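Local coordinates for outer membrane protein SusF (Bacteroides thetaiotaomicron, PDB 4FE9), which binds starch at the cell surface through its carbohydrate-binding modules before the polysaccharide is imported into the periplasm for degradation, at residues V90-L95 with I138-A143; K283-V288 with V352-I357. One frame throughout, in Å; residues are numbered along the deposited sequence.

Interaction 1. Residues V90-L95 with I138-A143; sequences VALAQL and ITLQPA. With EDO (1,2-ethanediol), chain D.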
ATOM      1  N   VAL A  90      11.085  24.774 -23.503  1.00 11.08           N
ATOM      2  CA  VAL A  90      10.865  24.732 -22.079  1.00 10.83           C
ATOM      3  C   VAL A  90      12.210  24.869 -21.374  1.00 12.75           C
ATOM      4  O   VAL A  90      13.261  24.596 -21.967  1.00 10.36           O
ATOM      5  CB  VAL A  90      10.177  23.406 -21.624  1.00 10.03           C
ATOM      6  CG1 VAL A  90       8.738  23.323 -22.185  1.00 12.99           C
ATOM      7  CG2 VAL A  90      11.003  22.178 -22.065  1.00 12.47           C
ATOM      8  N   ALA A  91      12.179  25.273 -20.103  1.00 11.14           N
ATOM      9  CA  ALA A  91      13.390  25.279 -19.285  1.00 12.63           C
ATOM     10  C   ALA A  91      13.747  23.830 -18.933  1.00 12.39           C
ATOM     11  O   ALA A  91      12.896  23.069 -18.502  1.00 11.49           O
ATOM     12  CB  ALA A  91      13.167  26.140 -17.937  1.00 12.25           C
ATOM     13  N   LEU A  92      14.980  23.440 -19.223  1.00 12.73           N
ATOM     14  CA  LEU A  92      15.408  22.063 -18.984  1.00 13.97           C
ATOM     15  C   LEU A  92      15.147  21.632 -17.534  1.00 12.69           C
ATOM     16  O   LEU A  92      14.668  20.522 -17.271  1.00 12.81           O
ATOM     17  CB  LEU A  92      16.896  21.896 -19.331  1.00 13.24           C
ATOM     18  CG  LEU A  92      17.408  20.449 -19.230  1.00 16.49           C
ATOM     19  CD1 LEU A  92      16.513  19.507 -19.989  1.00 17.72           C
ATOM     20  CD2 LEU A  92      18.825  20.328 -19.729  1.00 20.72           C
ATOM     21  N   ALA A  93      15.481  22.491 -16.587  1.00 14.56           N
ATOM     22  CA  ALA A  93      15.297  22.119 -15.168  1.00 14.01           C
ATOM     23  C   ALA A  93      13.828  21.783 -14.873  1.00 14.09           C
ATOM     24  O   ALA A  93      13.540  20.890 -14.085  1.00 13.59           O
ATOM     25  CB  ALA A  93      15.782  23.232 -14.264  1.00 16.31           C
ATOM     26  N   GLN A  94      12.885  22.471 -15.525  1.00 12.68           N
ATOM     27  CA  GLN A  94      11.475  22.216 -15.205  1.00 13.08           C
ATOM     28  C   GLN A  94      10.961  21.006 -15.951  1.00 12.12           C
ATOM     29  O   GLN A  94      10.094  20.311 -15.462  1.00 12.23           O
ATOM     30  CB  GLN A  94      10.608  23.414 -15.521  1.00 13.03           C
ATOM     31  CG  GLN A  94      11.073  24.634 -14.828  1.00 17.95           C
ATOM     32  CD  GLN A  94      10.163  25.813 -15.057  1.00 28.18           C
ATOM     33  OE1 GLN A  94       9.882  26.185 -16.192  1.00 20.91           O
ATOM     34  NE2 GLN A  94       9.744  26.448 -13.972  1.00 33.44           N
ATOM     35  N   LEU A  95      11.528  20.736 -17.131  1.00 10.53           N
ATOM     36  CA  LEU A  95      11.197  19.511 -17.858  1.00 10.75           C
ATOM     37  C   LEU A  95      11.666  18.280 -17.052  1.00  9.36           C
ATOM     38  O   LEU A  95      10.934  17.322 -16.878  1.00 11.09           O
ATOM     39  CB  LEU A  95      11.865  19.514 -19.231  1.00  9.31           C
ATOM     40  CG  LEU A  95      11.568  18.290 -20.121  1.00 11.58           C
ATOM     41  CD1 LEU A  95      10.065  18.127 -20.382  1.00 14.08           C
ATOM     42  CD2 LEU A  95      12.315  18.447 -21.458  1.00 12.30           C
ATOM     43  N   ILE A 138       9.279  12.566 -26.850  1.00 12.28           N
ATOM     44  CA  ILE A 138      10.691  12.657 -26.590  1.00 12.06           C
ATOM     45  C   ILE A 138      11.002  11.805 -25.345  1.00 11.11           C
ATOM     46  O   ILE A 138      10.086  11.203 -24.730  1.00 10.96           O
ATOM     47  CB  ILE A 138      11.132  14.124 -26.333  1.00 12.01           C
ATOM     48  CG1 ILE A 138      10.490  14.639 -25.052  1.00 14.20           C
ATOM     49  CG2 ILE A 138      10.735  15.057 -27.541  1.00 12.03           C
ATOM     50  CD1 ILE A 138      11.157  15.860 -24.530  1.00 15.19           C
ATOM     51  N   THR A 139      12.283  11.666 -25.045  1.00 11.29           N
ATOM     52  CA  THR A 139      12.696  11.018 -23.809  1.00 11.22           C
ATOM     53  C   THR A 139      13.729  11.833 -23.071  1.00 10.26           C
ATOM     54  O   THR A 139      14.347  12.743 -23.646  1.00  8.84           O
ATOM     55  CB  THR A 139      13.287   9.671 -24.081  1.00 12.55           C
ATOM     56  OG1 THR A 139      14.562   9.836 -24.733  1.00 13.88           O
ATOM     57  CG2 THR A 139      12.323   8.832 -24.950  1.00 12.03           C
ATOM     58  N   LEU A 140      13.784  11.620 -21.754  1.00  8.18           N
ATOM     59  CA  LEU A 140      14.693  12.341 -20.899  1.00  9.95           C
ATOM     60  C   LEU A 140      15.177  11.370 -19.815  1.00  9.07           C
ATOM     61  O   LEU A 140      14.388  10.584 -19.267  1.00 10.98           O
ATOM     62  CB  LEU A 140      13.992  13.554 -20.243  1.00  8.57           C
ATOM     63  CG  LEU A 140      14.803  14.416 -19.259  1.00 10.13           C
ATOM     64  CD1 LEU A 140      14.459  15.920 -19.350  1.00 11.87           C
ATOM     65  CD2 LEU A 140      14.631  13.929 -17.817  1.00  6.99           C
ATOM     66  N   GLN A 141      16.460  11.412 -19.533  1.00  9.11           N
ATOM     67  CA  GLN A 141      17.024  10.574 -18.488  1.00  9.01           C
ATOM     68  C   GLN A 141      17.524  11.447 -17.367  1.00  8.91           C
ATOM     69  O   GLN A 141      18.496  12.198 -17.538  1.00  9.13           O
ATOM     70  CB  GLN A 141      18.190   9.750 -19.046  1.00 10.21           C
ATOM     71  CG  GLN A 141      18.866   8.839 -17.977  1.00 10.91           C
ATOM     72  CD  GLN A 141      20.176   8.258 -18.473  1.00 19.44           C
ATOM     73  OE1 GLN A 141      20.453   8.278 -19.653  1.00 14.95           O
ATOM     74  NE2 GLN A 141      20.999   7.809 -17.569  1.00 21.47           N
ATOM     75  N   PRO A 142      16.908  11.320 -16.194  1.00  8.80           N
ATOM     76  CA  PRO A 142      17.350  12.124 -15.065  1.00  9.71           C
ATOM     77  C   PRO A 142      18.785  11.795 -14.708  1.00  8.90           C
ATOM     78  O   PRO A 142      19.312  10.795 -15.178  1.00  9.51           O
ATOM     79  CB  PRO A 142      16.411  11.694 -13.936  1.00  8.02           C
ATOM     80  CG  PRO A 142      15.178  11.239 -14.623  1.00  8.00           C
ATOM     81  CD  PRO A 142      15.663  10.587 -15.904  1.00  9.84           C
ATOM     82  N   ALA A 143      19.431  12.690 -13.975  1.00  9.83           N
ATOM     83  CA  ALA A 143      20.858  12.580 -13.684  1.00  9.00           C
ATOM     84  C   ALA A 143      21.101  11.377 -12.768  1.00  9.54           C
ATOM     85  O   ALA A 143      20.155  10.799 -12.200  1.00  7.25           O
ATOM     86  CB  ALA A 143      21.358  13.815 -13.034  1.00  9.69           C
TER
HETATM   87  C1  EDO D 509      24.459   7.698 -18.842  1.00 16.62           C
HETATM   88  O1  EDO D 509      24.168   6.938 -17.653  1.00 22.84           O
HETATM   89  C2  EDO D 509      24.649   9.159 -18.464  1.00 17.58           C
HETATM   90  O2  EDO D 509      25.423   9.261 -17.242  1.00 22.01           O
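The hydrophobic core of the N-terminal Ig-like domain, at the point where a strand runs straight into a short helix, brings Leu92 and Leu95 against Ile138 and Leu140 of the strand 128-141. Ala91 occupies the N-cap position, and its carbonyl closes the first turn, with Leu95 N lying 3.0 Å from Ala91 O. That turn places the two leucines, three residues apart, on one face of the helix. The tightest approach is that of Leu95 and Leu140, which run alongside one another with opposed headings, Leu95 CG resting 3.8 Å from Leu140 CD1. Leu95 CD2, a methyl on that same CG, also meets Ile138 tip to tip, 4.2 Å from Ile138 CD1; Ile138 presents that methyl with CG1 set between its backbone N and carbonyl carbon (chi1 65°). Leu92 adds a more oblique touch, its CD1 4.2 Å from Leu140 CD1, so one methyl of Leu140 serves both leucines. Ile39 of the neighbouring strand 38-40 packs on Leu92, Leu95 and Leu140 alike. The contact uses no hydrogen bond between the segments. Beyond the core, Gln141 NE2 is hydrogen-bonded to Ser108 OG and makes a weak bond of 3.3 Å to O1 of a 1,2-ethanediol.

Interaction 2. Residues K283-V288 with V352-I357; sequences KALVPV and VYVSVI. With EDO (1,2-ethanediol), chain F.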
ATOM      1  N   LYS A 283     -19.341  -8.234  16.644  1.00 20.98           N
ATOM      2  CA  LYS A 283     -18.581  -9.470  16.682  1.00 20.14           C
ATOM      3  C   LYS A 283     -17.077  -9.166  16.745  1.00 19.65           C
ATOM      4  O   LYS A 283     -16.522  -8.566  15.823  1.00 18.56           O
ATOM      5  CB  LYS A 283     -18.861 -10.307  15.438  1.00 20.76           C
ATOM      6  CG  LYS A 283     -20.369 -10.571  15.156  1.00 23.78           C
ATOM      7  CD  LYS A 283     -20.889 -11.698  16.019  1.00 25.55           C
ATOM      8  CE  LYS A 283     -21.872 -11.173  17.035  1.00 33.08           C
ATOM      9  NZ  LYS A 283     -22.895 -12.201  17.423  1.00 34.79           N
ATOM     10  N   ALA A 284     -16.418  -9.642  17.788  1.00 17.35           N
ATOM     11  CA  ALA A 284     -14.957  -9.498  17.906  1.00 17.47           C
ATOM     12  C   ALA A 284     -14.251 -10.341  16.846  1.00 16.12           C
ATOM     13  O   ALA A 284     -14.682 -11.455  16.556  1.00 19.07           O
ATOM     14  CB  ALA A 284     -14.503  -9.891  19.319  1.00 16.93           C
ATOM     15  N   LEU A 285     -13.287  -9.753  16.138  1.00 15.14           N
ATOM     16  CA  LEU A 285     -12.313 -10.566  15.377  1.00 13.74           C
ATOM     17  C   LEU A 285     -11.107 -10.955  16.230  1.00 12.92           C
ATOM     18  O   LEU A 285     -10.884 -10.400  17.264  1.00 12.52           O
ATOM     19  CB  LEU A 285     -11.844  -9.839  14.116  1.00 13.96           C
ATOM     20  CG  LEU A 285     -12.855  -9.845  12.953  1.00 16.93           C
ATOM     21  CD1 LEU A 285     -13.951  -8.748  13.199  1.00 14.43           C
ATOM     22  CD2 LEU A 285     -12.126  -9.628  11.606  1.00 13.68           C
ATOM     23  N   VAL A 286     -10.328 -11.903  15.742  1.00 12.61           N
ATOM     24  CA  VAL A 286      -9.244 -12.480  16.510  1.00 11.44           C
ATOM     25  C   VAL A 286      -7.914 -11.858  16.048  1.00 10.37           C
ATOM     26  O   VAL A 286      -7.619 -11.856  14.838  1.00 10.28           O
ATOM     27  CB  VAL A 286      -9.199 -13.996  16.291  1.00 11.82           C
ATOM     28  CG1 VAL A 286      -8.079 -14.659  17.174  1.00 10.38           C
ATOM     29  CG2 VAL A 286     -10.599 -14.623  16.566  1.00 13.01           C
ATOM     30  N   PRO A 287      -7.131 -11.278  16.989  1.00  9.29           N
ATOM     31  CA  PRO A 287      -5.835 -10.734  16.518  1.00  9.08           C
ATOM     32  C   PRO A 287      -4.909 -11.839  15.964  1.00  9.14           C
ATOM     33  O   PRO A 287      -4.825 -12.909  16.534  1.00  9.51           O
ATOM     34  CB  PRO A 287      -5.225 -10.058  17.789  1.00  9.96           C
ATOM     35  CG  PRO A 287      -5.911 -10.718  18.959  1.00 11.29           C
ATOM     36  CD  PRO A 287      -7.223 -11.372  18.459  1.00  8.24           C
ATOM     37  N   VAL A 288      -4.249 -11.570  14.845  1.00  8.07           N
ATOM     38  CA  VAL A 288      -3.173 -12.424  14.382  1.00  9.37           C
ATOM     39  C   VAL A 288      -1.926 -12.246  15.279  1.00 10.24           C
ATOM     40  O   VAL A 288      -1.526 -11.123  15.567  1.00 10.34           O
ATOM     41  CB  VAL A 288      -2.792 -12.097  12.895  1.00  9.98           C
ATOM     42  CG1 VAL A 288      -1.619 -12.953  12.446  1.00  8.90           C
ATOM     43  CG2 VAL A 288      -3.998 -12.308  11.979  1.00 12.25           C
ATOM     44  N   VAL A 352     -12.684 -14.062   7.075  1.00 16.72           N
ATOM     45  CA  VAL A 352     -12.469 -12.656   6.885  1.00 16.43           C
ATOM     46  C   VAL A 352     -11.120 -12.234   7.494  1.00 17.19           C
ATOM     47  O   VAL A 352     -10.830 -12.538   8.665  1.00 17.03           O
ATOM     48  CB  VAL A 352     -13.578 -11.865   7.543  1.00 17.22           C
ATOM     49  CG1 VAL A 352     -13.314 -10.393   7.422  1.00 16.91           C
ATOM     50  CG2 VAL A 352     -14.948 -12.215   6.885  1.00 20.15           C
ATOM     51  N   TYR A 353     -10.286 -11.581   6.693  1.00 15.67           N
ATOM     52  CA  TYR A 353      -8.988 -11.087   7.143  1.00 14.17           C
ATOM     53  C   TYR A 353      -8.905  -9.568   6.978  1.00 14.88           C
ATOM     54  O   TYR A 353      -9.223  -9.047   5.906  1.00 15.72           O
ATOM     55  CB  TYR A 353      -7.896 -11.770   6.340  1.00 14.72           C
ATOM     56  CG  TYR A 353      -6.517 -11.193   6.517  1.00 16.44           C
ATOM     57  CD1 TYR A 353      -6.088 -10.122   5.749  1.00 27.35           C
ATOM     58  CD2 TYR A 353      -5.603 -11.789   7.376  1.00 25.13           C
ATOM     59  CE1 TYR A 353      -4.783  -9.639   5.845  1.00 22.12           C
ATOM     60  CE2 TYR A 353      -4.310 -11.330   7.475  1.00 25.18           C
ATOM     61  CZ  TYR A 353      -3.911 -10.237   6.721  1.00 29.45           C
ATOM     62  OH  TYR A 353      -2.629  -9.754   6.847  1.00 27.56           O
ATOM     63  N   VAL A 354      -8.594  -8.849   8.074  1.00 13.69           N
ATOM     64  CA  VAL A 354      -8.610  -7.380   8.087  1.00 11.51           C
ATOM     65  C   VAL A 354      -7.270  -6.829   8.675  1.00 13.14           C
ATOM     66  O   VAL A 354      -6.738  -7.352   9.679  1.00 10.08           O
ATOM     67  CB  VAL A 354      -9.775  -6.809   8.917  1.00 13.64           C
ATOM     68  CG1 VAL A 354      -9.776  -5.261   8.852  1.00 10.43           C
ATOM     69  CG2 VAL A 354     -11.125  -7.358   8.462  1.00 11.18           C
ATOM     70  N   SER A 355      -6.697  -5.844   8.011  1.00 12.65           N
ATOM     71  CA  SER A 355      -5.457  -5.234   8.480  1.00 15.32           C
ATOM     72  C   SER A 355      -5.599  -3.712   8.486  1.00 16.04           C
ATOM     73  O   SER A 355      -6.149  -3.130   7.549  1.00 17.26           O
ATOM     74  CB  SER A 355      -4.300  -5.662   7.581  1.00 15.45           C
ATOM     75  OG  SER A 355      -3.067  -5.195   8.075  1.00 22.90           O
ATOM     76  N   VAL A 356      -5.203  -3.079   9.581  1.00 15.58           N
ATOM     77  CA  VAL A 356      -5.360  -1.621   9.746  1.00 15.12           C
ATOM     78  C   VAL A 356      -4.078  -1.084  10.380  1.00 16.44           C
ATOM     79  O   VAL A 356      -3.714  -1.476  11.506  1.00 14.82           O
ATOM     80  CB  VAL A 356      -6.547  -1.292  10.693  1.00 15.64           C
ATOM     81  CG1 VAL A 356      -6.687   0.230  10.922  1.00 13.58           C
ATOM     82  CG2 VAL A 356      -7.839  -1.877  10.154  1.00 16.93           C
ATOM     83  N   ILE A 357      -3.314  -0.331   9.622  1.00 16.17           N
ATOM     84  CA  ILE A 357      -2.209   0.375  10.207  1.00 18.69           C
ATOM     85  C   ILE A 357      -2.266   1.825   9.825  1.00 20.49           C
ATOM     86  O   ILE A 357      -2.363   2.150   8.645  1.00 20.74           O
ATOM     87  CB  ILE A 357      -0.880  -0.223   9.802  1.00 18.81           C
ATOM     88  CG1 ILE A 357      -0.734  -1.616  10.391  1.00 18.63           C
ATOM     89  CG2 ILE A 357       0.289   0.665  10.314  1.00 22.07           C
ATOM     90  CD1 ILE A 357      -0.034  -2.581   9.479  1.00 30.90           C
TER
HETATM   91  C1  EDO F 511     -15.082 -15.961  14.863  1.00 22.40           C
HETATM   92  O1  EDO F 511     -14.162 -16.706  14.054  1.00 17.80           O
HETATM   93  C2  EDO F 511     -14.354 -14.737  15.364  1.00 21.91           C
HETATM   94  O2  EDO F 511     -15.221 -14.012  16.238  1.00 35.88           O
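Ala284 O accepts a short hydrogen bond, 2.6 Å, from O2 of a 1,2-ethanediol that probably came from the crystallisation liquor, on strand 283-287 of the Ig-like beta fold that forms the second carbohydrate-binding module. The same diol is hydrogen-bonded to Ile298 N and to Tyr440 OH, the latter in the third module, so it sits where two modules come together. The next residue, Leu285, carries the inward side of the contact. The strands 283-287 and 348-357 are not direct partners: each pairs antiparallel with 294-301, which runs between them, as the backbone bonds of Val286 with Trp296 and of Val352 with Gly297 attest. Accordingly, the nearest alpha carbons, Leu285 CA and Val352 CA, are 8.7 Å apart, and side chains span the distance. Leu285 points at the far strand, whereas Val352 and Val354 leave their backbone across that line. With Leu285 CG anti to its own carbonyl carbon, beside the backbone N (chi1 -77°), CD2 reaches both valines. Leu263 and Met265, from the other flank, pack on Val354 and Leu285 respectively, extending the apolar layer, while Phe301 and Phe365 adjoin Val352. Leu285 and Val354 cross at about a right angle, with Leu285 CD2 4.0 Å from Val354 CG2; against Val352, the same CD2 lies 4.4 Å from CG1.

In the fold
Interaction 1 is complete in the sequence before interaction 2 begins, and the two lie on opposite sides of the chain's centre, the centre of interaction 1 about 29 Å from it and that of interaction 2 about 17 Å. Their own centres are about 47 Å apart and their nearest atoms about 31 Å, so they do not meet. Each is a small buried apolar contact in a different Ig-like unit, and the first carbohydrate-binding module, residues 146-259, comes between them in the sequence. Both lie away from the glycan pockets; that of the second module, with Trp272 and Trp315, belongs to the same module as interaction 2 but to another part of it.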